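Long-range contacts in T CELL surface glycoprotein CD4 (Rattus norvegicus, PDB 1CID), which is a T-cell surface coreceptor of the immunoglobulin superfamily, probably acting beside the T-cell receptor in recognition of MHC class II, represented here by domains 3 and 4: residues V79-A84 and T118-G123; K128-L133 and R141-E146; F15-N20 and L72-P77; G22-Q27 and L93-L98. All blocks are in the same frame, centred on the assembly; numbering follows the deposited sequence.

Overall arrangement
From the N terminus, residues 15-20 open contact 3 and residues 22-27 open contact 4. Contact 3 closes at 72-77, pairing two strands in one sheet of domain 3. Contact 1 then opens at 79-84, before 93-98 closes contact 4 at the end of domain 3 remote from domain 4, so contact 4 crosses both contact 3 and contact 1. Strand 97-110 carries the chain into domain 4, where 118-123 closes contact 1 across the junction. Contact 2 follows in series as a hairpin of domain 4. Leu19 packs on Leu98 between contacts 3 and 4, Ile76 on Phe83 between 3 and 1, and Cys119 on Leu131 between 1 and 2.

Contact 1: V79-A84 and T118-G123; sequences VSLQFA and TCEVMG
Leu81 reaches from its loop across to Glu120 and Met122, and its side chain makes much of the contact. Its CB starts beside the sulfur of the methionine, 4.0 Å from Met122 SD. At the next bond CG lies beside the backbone N of Leu81 and anti to the carbonyl carbon (chi1 -67°), which carries the branched end toward the strand. There the two methyls part: CD1 rests against the aliphatic stem of the glutamate, 3.9 Å from Glu120 CG, while CD2 settles over the backbone, 4.0 Å from Met122 N. The stems of Leu81 and Glu120 cross obliquely. The two segments belong to different immunoglobulin domains: residues 79-84 form the loop between strands 73-76 and 85-92 of domain 3 (E and F), and 118-122 is the B strand of domain 4, whose Cys119 is in the disulfide to Cys161. With an alanine here in place of Leu81, CG and both methyls go, which is likely to leave a gap between the Glu120 stem and the loop and Met122 less covered. The loop is turned tightly, Phe83 N donating to Ser80 O at 3.0 Å, and this brings Ala84 round to face the end of the strand. Ala84 CB lies 4.2 Å from Met122 CB and also meets Gly123 CA. Glu35 of domain 3 backs this corner: its backbone bonds to Ala84, and its carboxylate weakly accepts from Gly123 N.

Contact 2: K128-L133 and R141-E146; sequences KMRLIL and RVSRQE
This is the pairing of two antiparallel strands in a hairpin, C with C' of the C2-set domain 4: Leu131 faces Arg144 and Leu133 faces Val142 as hydrogen-bonded pairs, with the non-hydrogen-bonded pair Ile132 and Ser143 between. The strand axes run 163° apart. Leu131 N gives to Arg144 O at 2.8 Å, and Arg144 N returns a bond to Leu131 O at 2.9 Å. Toward the turn a classic bulge intrudes, Arg141 and Val142 both facing Leu133: Arg141 N bonds to Leu133 O at 3.0 Å, Val142 N only weakly. Arg130, bent at chi2 and chi3, reaches across to the partner strand. Its NH2 donates to Ser143 O at 3.2 Å from well above the carbonyl plane, and its NE makes a weak bond to Ser143 OG, while Gln145 CB lies over one face of the guanidinium. Past the paired region a water donates to Glu146 O and, weakly, to Met129 O. Strand 140-144 is an outermost strand of its four-stranded sheet, with strand 158-165 on the other side of 129-135; Leu131 and Val142 pack inward on Ile149 of strand 148-152, and Leu133 on Leu117 of strand 116-122.

Contact 3: F15-N20 and L72-P77; sequences FSFPLN and LTLQIP
Phe15 pairs with Leu74 and Ser16 with Thr73 in antiparallel register, held by Phe15 N to Leu74 O at 2.9 Å, a weak return bond from Leu74 N to Phe15 O, and an almost straight bond from Phe17 N to Leu72 O at 3.0 Å (169° at the hydrogen). These are the B and E strands of domain 3. On one face lie Phe15 and Leu74, their side chains alongside each other and pointing the same way. With CG beside the backbone N (chi1 -54°), the Phe15 ring presents its edge to Ile76, whose CG2 sits 3.9 Å from Phe15 CE1, near the ring plane. Phe17, beyond the last paired residue, lies aslant both leucines: Phe17 CD2 is 4.1 Å from Leu72 CG, and Leu74 CB lies at the edge of the Phe17 ring, 4.0 Å from Phe17 CE2. Across the sandwich Phe15 and Phe17 meet Val102 of strand 97-110. The opposite face carries Ser16 and Thr73, where Ser16 OG touches Thr73 CG2 at 3.8 Å. Rings and branched aliphatic chains thus fill the interior while hydroxyls face outward, and in a domain without cysteines, packing of this apolar kind, not a disulfide, holds the sheets together here.

Contact 4: G22-Q27 and L93-L98; sequences GEESLQ and LDRGIL
Two loops meet at the end of domain 3 remote from domain 4: 22-27 runs from the B-C loop into the C strand, and 93-98 from the F-G loop into the G strand, positions corresponding to the first and third hypervariable loops of an antibody variable domain. Glu24 and Arg95 join them in a salt bridge, Arg95 NH2 donating to Glu24 OE2 at 2.5 Å. The acceptor is met on its syn side, 27° out of the carboxylate plane, and lies near the edge of the guanidinium. The two planes stand almost perpendicular, 87° apart, unlike a flat two-pronged pair; NH2 is the donor, with both carboxylate oxygens near it and OE2 the closer. Glu24 reaches this spot because its chain folds at chi2 (-64°) after CG leaves beside the backbone N, swinging the carboxylate over the opposite loop, where OE1 lies 3.4 Å from Asp94 CA. The same Arg95 NH2 is weakly bonded to Asp94 O, and Asp94 CB sits over one guanidinium face. An alanine at Glu24 would probably leave the Arg95 guanidinium without its charged mate and set its end free to turn, with the weak bond to Asp94 O left to hold it. Leu26 also comes near this turn, its CD2 close to Asp94 OD2, and it rests on Leu91 of strand 85-92. Asp94 shapes its own loop by an Asx turn: its OD1 accepts from Gly96 N at 3.2 Å, met nearly along the carboxylate C-O direction.

Contact 1: V79-A84 and T118-G123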
loop_
_atom_site.group_PDB
_atom_site.type_symbol
_atom_site.label_atom_id
_atom_site.label_comp_id
_atom_site.label_asym_id
_atom_site.label_seq_id
_atom_site.Cartn_x
_atom_site.Cartn_y
_atom_site.Cartn_z
ATOM N N VAL A 79 -0.774 0.987 8.295
ATOM C CA VAL A 79 -0.150 1.736 7.215
ATOM C C VAL A 79 0.188 3.171 7.495
ATOM O O VAL A 79 -0.376 3.825 8.374
ATOM C CB VAL A 79 -1.008 1.482 5.999
ATOM C CG1 VAL A 79 -1.423 2.456 4.917
ATOM C CG2 VAL A 79 0.035 0.533 5.431
ATOM N N SER A 80 1.198 3.633 6.751
ATOM C CA SER A 80 1.626 5.069 6.974
ATOM C C SER A 80 2.331 5.522 5.712
ATOM O O SER A 80 2.800 4.677 4.984
ATOM C CB SER A 80 2.292 5.250 8.295
ATOM O OG SER A 80 3.009 6.486 8.358
ATOM N N LEU A 81 2.318 6.767 5.286
ATOM C CA LEU A 81 2.919 7.298 4.089
ATOM C C LEU A 81 4.408 6.927 4.084
ATOM O O LEU A 81 5.000 6.850 2.988
ATOM C CB LEU A 81 2.884 8.822 3.910
ATOM C CG LEU A 81 1.527 9.455 3.705
ATOM C CD1 LEU A 81 1.736 10.981 3.706
ATOM C CD2 LEU A 81 0.792 8.941 2.480
ATOM N N GLN A 82 4.864 6.736 5.296
ATOM C CA GLN A 82 6.304 6.403 5.431
ATOM C C GLN A 82 6.617 4.975 5.019
ATOM O O GLN A 82 7.831 4.852 4.750
ATOM C CB GLN A 82 6.818 6.802 6.809
ATOM C CG GLN A 82 6.261 6.092 8.004
ATOM C CD GLN A 82 7.114 6.423 9.205
ATOM O OE1 GLN A 82 6.799 7.288 10.045
ATOM N NE2 GLN A 82 8.224 5.666 9.195
ATOM N N PHE A 83 5.703 4.038 4.953
ATOM C CA PHE A 83 5.988 2.675 4.539
ATOM C C PHE A 83 5.603 2.463 3.069
ATOM O O PHE A 83 5.762 1.318 2.605
ATOM C CB PHE A 83 5.366 1.552 5.378
ATOM C CG PHE A 83 5.493 1.674 6.853
ATOM C CD1 PHE A 83 6.722 1.914 7.479
ATOM C CD2 PHE A 83 4.362 1.547 7.669
ATOM C CE1 PHE A 83 6.861 2.087 8.858
ATOM C CE2 PHE A 83 4.481 1.700 9.056
ATOM C CZ PHE A 83 5.713 1.947 9.654
ATOM N N ALA A 84 5.111 3.427 2.367
ATOM C CA ALA A 84 4.717 3.158 0.988
ATOM C C ALA A 84 6.011 3.087 0.183
ATOM O O ALA A 84 6.832 3.938 0.525
ATOM C CB ALA A 84 3.889 4.316 0.522
ATOM N N THR A 118 -5.804 19.184 2.905
ATOM C CA THR A 118 -4.738 18.684 2.066
ATOM C C THR A 118 -4.866 17.225 1.671
ATOM O O THR A 118 -5.462 16.483 2.470
ATOM C CB THR A 118 -3.345 18.977 2.701
ATOM O OG1 THR A 118 -3.479 20.167 3.498
ATOM C CG2 THR A 118 -2.388 19.228 1.515
ATOM N N CYS A 119 -4.345 16.816 0.541
ATOM C CA CYS A 119 -4.486 15.377 0.335
ATOM C C CYS A 119 -3.155 15.012 -0.247
ATOM O O CYS A 119 -2.856 15.813 -1.134
ATOM C CB CYS A 119 -5.639 15.204 -0.533
ATOM S SG CYS A 119 -5.785 13.574 -1.179
ATOM N N GLU A 120 -2.437 14.037 0.324
ATOM C CA GLU A 120 -1.173 13.658 -0.280
ATOM C C GLU A 120 -1.144 12.118 -0.261
ATOM O O GLU A 120 -1.722 11.494 0.625
ATOM C CB GLU A 120 0.159 13.921 0.275
ATOM C CG GLU A 120 0.146 13.917 1.773
ATOM C CD GLU A 120 1.465 14.552 2.263
ATOM O OE1 GLU A 120 2.471 14.154 1.614
ATOM O OE2 GLU A 120 1.197 15.369 3.242
ATOM N N VAL A 121 -0.461 11.705 -1.312
ATOM C CA VAL A 121 -0.286 10.248 -1.560
ATOM C C VAL A 121 1.195 9.884 -1.686
ATOM O O VAL A 121 2.045 10.729 -2.096
ATOM C CB VAL A 121 -1.161 10.014 -2.801
ATOM C CG1 VAL A 121 -0.489 10.079 -4.149
ATOM C CG2 VAL A 121 -1.826 8.659 -2.858
ATOM N N MET A 122 1.618 8.683 -1.377
ATOM C CA MET A 122 3.047 8.361 -1.529
ATOM C C MET A 122 3.238 6.934 -1.988
ATOM O O MET A 122 2.462 6.085 -1.531
ATOM C CB MET A 122 3.798 8.480 -0.246
ATOM C CG MET A 122 5.094 9.193 -0.620
ATOM S SD MET A 122 5.372 10.041 1.011
ATOM C CE MET A 122 4.787 11.650 0.343
ATOM N N GLY A 123 4.224 6.735 -2.825
ATOM C CA GLY A 123 4.404 5.312 -3.263
ATOM C C GLY A 123 4.293 5.371 -4.773
ATOM O O GLY A 123 4.115 6.455 -5.344
#

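Contact 2: K128-L133 and R141-E146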
loop_
_atom_site.group_PDB
_atom_site.type_symbol
_atom_site.label_atom_id
_atom_site.label_comp_id
_atom_site.label_asym_id
_atom_site.label_seq_id
_atom_site.Cartn_x
_atom_site.Cartn_y
_atom_site.Cartn_z
ATOM N N LYS A 128 -0.183 9.200 -15.325
ATOM C CA LYS A 128 -1.546 9.280 -15.868
ATOM C C LYS A 128 -2.419 8.911 -14.618
ATOM O O LYS A 128 -3.299 8.013 -14.516
ATOM C CB LYS A 128 -1.823 8.357 -17.032
ATOM C CG LYS A 128 -1.431 6.922 -16.653
ATOM C CD LYS A 128 -2.035 5.930 -17.630
ATOM C CE LYS A 128 -0.961 4.864 -17.908
ATOM N NZ LYS A 128 0.203 5.513 -18.618
ATOM N N MET A 129 -2.080 9.596 -13.521
ATOM C CA MET A 129 -2.650 9.500 -12.163
ATOM C C MET A 129 -2.776 10.949 -11.607
ATOM O O MET A 129 -1.733 11.658 -11.645
ATOM C CB MET A 129 -1.918 8.625 -11.130
ATOM C CG MET A 129 -2.565 7.262 -11.040
ATOM S SD MET A 129 -1.592 6.000 -10.122
ATOM C CE MET A 129 -2.498 4.553 -10.764
ATOM N N ARG A 130 -4.019 11.276 -11.193
ATOM C CA ARG A 130 -4.186 12.644 -10.666
ATOM C C ARG A 130 -4.937 12.564 -9.355
ATOM O O ARG A 130 -5.561 11.518 -9.214
ATOM C CB ARG A 130 -4.814 13.559 -11.667
ATOM C CG ARG A 130 -5.835 12.826 -12.511
ATOM C CD ARG A 130 -5.906 13.391 -13.920
ATOM N NE ARG A 130 -6.028 14.818 -13.868
ATOM C CZ ARG A 130 -5.514 15.821 -14.517
ATOM N NH1 ARG A 130 -4.728 15.494 -15.510
ATOM N NH2 ARG A 130 -5.645 17.150 -14.284
ATOM N N LEU A 131 -4.782 13.575 -8.576
ATOM C CA LEU A 131 -5.426 13.677 -7.274
ATOM C C LEU A 131 -6.557 14.729 -7.409
ATOM O O LEU A 131 -6.452 15.734 -8.145
ATOM C CB LEU A 131 -4.362 14.116 -6.310
ATOM C CG LEU A 131 -3.636 13.266 -5.279
ATOM C CD1 LEU A 131 -2.946 14.190 -4.288
ATOM C CD2 LEU A 131 -4.579 12.294 -4.597
ATOM N N ILE A 132 -7.598 14.407 -6.689
ATOM C CA ILE A 132 -8.827 15.169 -6.761
ATOM C C ILE A 132 -9.428 15.375 -5.394
ATOM O O ILE A 132 -9.654 14.388 -4.692
ATOM C CB ILE A 132 -9.734 14.255 -7.672
ATOM C CG1 ILE A 132 -9.149 14.092 -9.109
ATOM C CG2 ILE A 132 -11.203 14.694 -7.760
ATOM C CD1 ILE A 132 -9.759 12.713 -9.597
ATOM N N LEU A 133 -9.730 16.599 -5.075
ATOM C CA LEU A 133 -10.400 17.036 -3.840
ATOM C C LEU A 133 -11.762 17.532 -4.361
ATOM O O LEU A 133 -11.805 18.362 -5.250
ATOM C CB LEU A 133 -9.559 18.034 -3.070
ATOM C CG LEU A 133 -8.791 17.572 -1.843
ATOM C CD1 LEU A 133 -8.043 18.708 -1.300
ATOM C CD2 LEU A 133 -9.732 17.007 -0.794
ATOM N N ARG A 141 -13.360 19.814 -7.385
ATOM C CA ARG A 141 -12.961 21.255 -7.196
ATOM C C ARG A 141 -11.569 21.427 -7.743
ATOM O O ARG A 141 -11.410 22.156 -8.716
ATOM C CB ARG A 141 -13.123 21.589 -5.751
ATOM C CG ARG A 141 -12.762 22.966 -5.260
ATOM C CD ARG A 141 -13.854 23.888 -5.683
ATOM N NE ARG A 141 -15.147 23.580 -5.038
ATOM C CZ ARG A 141 -15.443 24.328 -3.941
ATOM N NH1 ARG A 141 -14.606 25.278 -3.462
ATOM N NH2 ARG A 141 -16.597 24.045 -3.322
ATOM N N VAL A 142 -10.558 20.748 -7.318
ATOM C CA VAL A 142 -9.168 20.636 -7.738
ATOM C C VAL A 142 -8.922 19.279 -8.392
ATOM O O VAL A 142 -9.457 18.347 -7.791
ATOM C CB VAL A 142 -8.264 20.665 -6.496
ATOM C CG1 VAL A 142 -6.773 20.396 -6.738
ATOM C CG2 VAL A 142 -8.454 21.973 -5.736
ATOM N N SER A 143 -8.192 19.151 -9.439
ATOM C CA SER A 143 -7.873 17.856 -10.078
ATOM C C SER A 143 -6.491 18.215 -10.604
ATOM O O SER A 143 -6.329 18.767 -11.662
ATOM C CB SER A 143 -8.674 17.390 -11.169
ATOM O OG SER A 143 -8.485 16.429 -12.127
ATOM N N ARG A 144 -5.522 17.985 -9.767
ATOM C CA ARG A 144 -4.112 18.311 -10.157
ATOM C C ARG A 144 -3.423 16.970 -10.409
ATOM O O ARG A 144 -3.769 15.904 -9.842
ATOM C CB ARG A 144 -3.390 19.227 -9.155
ATOM C CG ARG A 144 -3.439 20.697 -9.506
ATOM C CD ARG A 144 -4.015 21.710 -8.592
ATOM N NE ARG A 144 -3.239 21.850 -7.383
ATOM C CZ ARG A 144 -3.300 22.573 -6.258
ATOM N NH1 ARG A 144 -4.304 23.447 -6.076
ATOM N NH2 ARG A 144 -2.388 22.504 -5.250
ATOM N N GLN A 145 -2.460 17.081 -11.284
ATOM C CA GLN A 145 -1.675 15.865 -11.618
ATOM C C GLN A 145 -0.294 15.831 -10.958
ATOM O O GLN A 145 0.814 15.760 -11.518
ATOM C CB GLN A 145 -1.712 15.948 -13.114
ATOM C CG GLN A 145 -1.279 14.677 -13.788
ATOM C CD GLN A 145 -1.384 14.976 -15.286
ATOM O OE1 GLN A 145 -2.160 14.239 -15.898
ATOM N NE2 GLN A 145 -0.674 15.981 -15.829
ATOM N N GLU A 146 -0.355 15.856 -9.659
ATOM C CA GLU A 146 0.623 15.868 -8.634
ATOM C C GLU A 146 0.294 14.892 -7.509
ATOM O O GLU A 146 -0.630 14.059 -7.586
ATOM C CB GLU A 146 0.735 17.241 -8.043
ATOM C CG GLU A 146 1.059 18.420 -8.929
ATOM C CD GLU A 146 0.670 19.716 -8.234
ATOM O OE1 GLU A 146 -0.511 20.067 -8.015
ATOM O OE2 GLU A 146 1.649 20.427 -7.848
HETATM O O HOH W 1 -0.798 11.117 -8.894
#

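Contact 3: F15-N20 and L72-P77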
loop_
_atom_site.group_PDB
_atom_site.type_symbol
_atom_site.label_atom_id
_atom_site.label_comp_id
_atom_site.label_asym_id
_atom_site.label_seq_id
_atom_site.Cartn_x
_atom_site.Cartn_y
_atom_site.Cartn_z
ATOM N N PHE A 15 -1.691 -8.452 1.316
ATOM C CA PHE A 15 -1.459 -9.032 -0.044
ATOM C C PHE A 15 -1.818 -10.506 -0.013
ATOM O O PHE A 15 -1.741 -11.013 1.109
ATOM C CB PHE A 15 -0.049 -8.694 -0.471
ATOM C CG PHE A 15 0.366 -7.260 -0.456
ATOM C CD1 PHE A 15 0.859 -6.662 0.674
ATOM C CD2 PHE A 15 0.225 -6.481 -1.601
ATOM C CE1 PHE A 15 1.257 -5.336 0.744
ATOM C CE2 PHE A 15 0.595 -5.138 -1.639
ATOM C CZ PHE A 15 1.119 -4.594 -0.423
ATOM N N SER A 16 -2.253 -11.193 -1.033
ATOM C CA SER A 16 -2.556 -12.656 -0.866
ATOM C C SER A 16 -1.828 -13.325 -2.009
ATOM O O SER A 16 -1.946 -12.784 -3.151
ATOM C CB SER A 16 -4.027 -12.856 -0.708
ATOM O OG SER A 16 -4.367 -14.193 -0.442
ATOM N N PHE A 17 -1.060 -14.383 -1.825
ATOM C CA PHE A 17 -0.259 -15.007 -2.952
ATOM C C PHE A 17 -0.740 -16.438 -3.000
ATOM O O PHE A 17 -0.498 -17.248 -2.095
ATOM C CB PHE A 17 1.132 -14.800 -2.640
ATOM C CG PHE A 17 1.675 -13.466 -2.299
ATOM C CD1 PHE A 17 2.016 -12.587 -3.320
ATOM C CD2 PHE A 17 1.943 -13.148 -0.963
ATOM C CE1 PHE A 17 2.622 -11.359 -3.028
ATOM C CE2 PHE A 17 2.583 -11.962 -0.620
ATOM C CZ PHE A 17 2.905 -11.096 -1.687
ATOM N N PRO A 18 -1.436 -16.625 -4.094
ATOM C CA PRO A 18 -2.197 -17.864 -4.174
ATOM C C PRO A 18 -1.870 -19.020 -5.050
ATOM O O PRO A 18 -2.745 -19.892 -5.276
ATOM C CB PRO A 18 -3.517 -17.184 -4.595
ATOM C CG PRO A 18 -3.128 -15.971 -5.398
ATOM C CD PRO A 18 -1.703 -15.625 -5.129
ATOM N N LEU A 19 -0.642 -18.996 -5.445
ATOM C CA LEU A 19 0.023 -19.883 -6.370
ATOM C C LEU A 19 0.335 -21.328 -5.988
ATOM O O LEU A 19 0.867 -21.662 -4.926
ATOM C CB LEU A 19 1.291 -19.064 -6.775
ATOM C CG LEU A 19 1.716 -17.926 -5.839
ATOM C CD1 LEU A 19 2.365 -18.509 -4.571
ATOM C CD2 LEU A 19 2.608 -16.901 -6.532
ATOM N N ASN A 20 -0.033 -22.167 -6.944
ATOM C CA ASN A 20 0.065 -23.590 -7.214
ATOM C C ASN A 20 0.227 -24.513 -6.012
ATOM O O ASN A 20 1.048 -25.462 -6.054
ATOM C CB ASN A 20 1.277 -23.740 -8.183
ATOM C CG ASN A 20 2.619 -23.162 -7.762
ATOM O OD1 ASN A 20 3.156 -22.193 -8.355
ATOM N ND2 ASN A 20 3.337 -23.690 -6.758
ATOM N N LEU A 72 -0.885 -17.893 2.742
ATOM C CA LEU A 72 0.279 -17.075 2.480
ATOM C C LEU A 72 -0.347 -15.689 2.164
ATOM O O LEU A 72 -0.598 -15.344 0.987
ATOM C CB LEU A 72 1.279 -17.479 1.359
ATOM C CG LEU A 72 2.504 -16.563 1.327
ATOM C CD1 LEU A 72 3.352 -16.773 2.581
ATOM C CD2 LEU A 72 3.547 -16.829 0.279
ATOM N N THR A 73 -0.529 -15.011 3.268
ATOM C CA THR A 73 -0.988 -13.645 3.049
ATOM C C THR A 73 0.039 -12.911 3.891
ATOM O O THR A 73 0.411 -13.440 4.940
ATOM C CB THR A 73 -2.483 -13.588 3.387
ATOM O OG1 THR A 73 -2.449 -13.343 4.819
ATOM C CG2 THR A 73 -3.255 -14.867 3.099
ATOM N N LEU A 74 0.502 -11.798 3.404
ATOM C CA LEU A 74 1.470 -10.964 4.120
ATOM C C LEU A 74 0.610 -9.761 4.437
ATOM O O LEU A 74 -0.191 -9.310 3.639
ATOM C CB LEU A 74 2.650 -10.832 3.224
ATOM C CG LEU A 74 3.557 -9.625 3.151
ATOM C CD1 LEU A 74 2.868 -8.615 2.229
ATOM C CD2 LEU A 74 3.897 -9.084 4.541
ATOM N N GLN A 75 0.729 -9.204 5.603
ATOM C CA GLN A 75 -0.227 -8.065 5.891
ATOM C C GLN A 75 0.559 -6.944 6.438
ATOM O O GLN A 75 1.115 -7.385 7.447
ATOM C CB GLN A 75 -1.156 -8.963 6.680
ATOM C CG GLN A 75 -1.768 -8.890 8.009
ATOM C CD GLN A 75 -2.408 -7.518 8.206
ATOM O OE1 GLN A 75 -1.699 -6.502 8.214
ATOM N NE2 GLN A 75 -3.732 -7.470 8.323
ATOM N N ILE A 76 0.727 -5.752 5.947
ATOM C CA ILE A 76 1.504 -4.676 6.663
ATOM C C ILE A 76 0.384 -4.099 7.503
ATOM O O ILE A 76 -0.663 -3.861 6.898
ATOM C CB ILE A 76 2.436 -3.841 5.784
ATOM C CG1 ILE A 76 2.169 -2.341 5.981
ATOM C CG2 ILE A 76 2.549 -4.144 4.254
ATOM C CD1 ILE A 76 3.289 -1.480 5.283
ATOM N N PRO A 77 0.437 -3.945 8.824
ATOM C CA PRO A 77 -0.763 -3.621 9.606
ATOM C C PRO A 77 -1.361 -2.314 10.067
ATOM O O PRO A 77 -2.544 -2.301 10.599
ATOM C CB PRO A 77 -0.499 -4.629 10.800
ATOM C CG PRO A 77 0.974 -4.614 11.012
ATOM C CD PRO A 77 1.625 -4.238 9.674
#

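Contact 4: G22-Q27 and L93-L98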
loop_
_atom_site.group_PDB
_atom_site.type_symbol
_atom_site.label_atom_id
_atom_site.label_comp_id
_atom_site.label_asym_id
_atom_site.label_seq_id
_atom_site.Cartn_x
_atom_site.Cartn_y
_atom_site.Cartn_z
ATOM N N GLY A 22 0.547 -27.074 -3.978
ATOM C CA GLY A 22 0.692 -28.547 -4.021
ATOM C C GLY A 22 1.206 -28.939 -2.633
ATOM O O GLY A 22 0.792 -28.310 -1.622
ATOM N N GLU A 23 2.097 -29.921 -2.695
ATOM C CA GLU A 23 2.597 -30.300 -1.335
ATOM C C GLU A 23 3.827 -29.542 -0.880
ATOM O O GLU A 23 4.434 -29.831 0.193
ATOM C CB GLU A 23 2.686 -31.822 -1.258
ATOM C CG GLU A 23 2.136 -32.447 0.018
ATOM C CD GLU A 23 2.526 -33.818 0.487
ATOM O OE1 GLU A 23 3.602 -34.314 0.035
ATOM O OE2 GLU A 23 1.848 -34.480 1.301
ATOM N N GLU A 24 4.230 -28.486 -1.578
ATOM C CA GLU A 24 5.374 -27.584 -1.337
ATOM C C GLU A 24 5.687 -26.884 0.021
ATOM O O GLU A 24 5.011 -26.309 0.899
ATOM C CB GLU A 24 5.327 -26.397 -2.342
ATOM C CG GLU A 24 4.975 -26.628 -3.803
ATOM C CD GLU A 24 5.847 -27.465 -4.706
ATOM O OE1 GLU A 24 7.073 -27.178 -4.569
ATOM O OE2 GLU A 24 5.358 -28.311 -5.478
ATOM N N SER A 25 7.002 -26.935 0.207
ATOM C CA SER A 25 8.091 -26.546 1.086
ATOM C C SER A 25 8.923 -25.536 0.225
ATOM O O SER A 25 9.274 -25.617 -0.988
ATOM C CB SER A 25 8.920 -27.684 1.626
ATOM O OG SER A 25 8.270 -28.954 1.569
ATOM N N LEU A 26 9.136 -24.463 0.961
ATOM C CA LEU A 26 9.853 -23.323 0.413
ATOM C C LEU A 26 10.471 -22.678 1.642
ATOM O O LEU A 26 10.177 -22.967 2.810
ATOM C CB LEU A 26 8.924 -22.308 -0.238
ATOM C CG LEU A 26 8.229 -22.678 -1.533
ATOM C CD1 LEU A 26 6.901 -23.389 -1.265
ATOM C CD2 LEU A 26 7.963 -21.365 -2.271
ATOM N N GLN A 27 11.328 -21.806 1.304
ATOM C CA GLN A 27 12.137 -20.821 2.004
ATOM C C GLN A 27 11.553 -19.639 1.164
ATOM O O GLN A 27 11.246 -19.860 -0.027
ATOM N N LEU A 93 12.685 -22.786 -4.589
ATOM C CA LEU A 93 13.013 -24.040 -5.210
ATOM C C LEU A 93 12.136 -25.226 -4.809
ATOM O O LEU A 93 12.097 -26.410 -4.495
ATOM C CB LEU A 93 14.498 -24.421 -5.233
ATOM C CG LEU A 93 15.142 -25.155 -6.397
ATOM C CD1 LEU A 93 16.688 -24.986 -6.321
ATOM C CD2 LEU A 93 14.797 -26.659 -6.401
ATOM N N ASP A 94 10.990 -24.634 -5.091
ATOM C CA ASP A 94 9.683 -25.155 -5.379
ATOM C C ASP A 94 10.334 -26.002 -6.555
ATOM O O ASP A 94 10.364 -27.228 -6.507
ATOM C CB ASP A 94 8.711 -24.105 -5.923
ATOM C CG ASP A 94 9.352 -22.713 -6.042
ATOM O OD1 ASP A 94 10.233 -22.596 -6.929
ATOM O OD2 ASP A 94 9.060 -21.838 -5.212
ATOM N N ARG A 95 11.042 -25.205 -7.402
ATOM C CA ARG A 95 11.760 -25.616 -8.641
ATOM C C ARG A 95 12.891 -24.662 -9.136
ATOM O O ARG A 95 13.977 -24.996 -9.698
ATOM C CB ARG A 95 10.754 -25.958 -9.787
ATOM C CG ARG A 95 9.500 -25.203 -10.168
ATOM C CD ARG A 95 8.161 -25.650 -9.710
ATOM N NE ARG A 95 8.028 -26.662 -8.695
ATOM C CZ ARG A 95 6.987 -27.231 -8.091
ATOM N NH1 ARG A 95 5.727 -26.847 -8.359
ATOM N NH2 ARG A 95 7.219 -28.202 -7.183
ATOM N N GLY A 96 12.668 -23.373 -8.915
ATOM C CA GLY A 96 13.590 -22.262 -9.192
ATOM C C GLY A 96 13.223 -21.155 -8.181
ATOM O O GLY A 96 12.693 -21.467 -7.091
ATOM N N ILE A 97 13.523 -19.930 -8.548
ATOM C CA ILE A 97 13.122 -18.756 -7.779
ATOM C C ILE A 97 11.866 -18.214 -8.515
ATOM O O ILE A 97 12.044 -17.630 -9.575
ATOM C CB ILE A 97 14.091 -17.560 -7.726
ATOM C CG1 ILE A 97 15.430 -17.985 -7.129
ATOM C CG2 ILE A 97 13.392 -16.435 -6.958
ATOM C CD1 ILE A 97 16.492 -16.851 -7.334
ATOM N N LEU A 98 10.727 -18.382 -7.957
ATOM C CA LEU A 98 9.433 -17.870 -8.336
ATOM C C LEU A 98 9.435 -16.436 -7.790
ATOM O O LEU A 98 9.987 -16.216 -6.706
ATOM C CB LEU A 98 8.430 -18.666 -7.478
ATOM C CG LEU A 98 7.010 -18.786 -7.972
ATOM C CD1 LEU A 98 6.396 -19.968 -7.187
ATOM C CD2 LEU A 98 6.278 -17.467 -7.834
#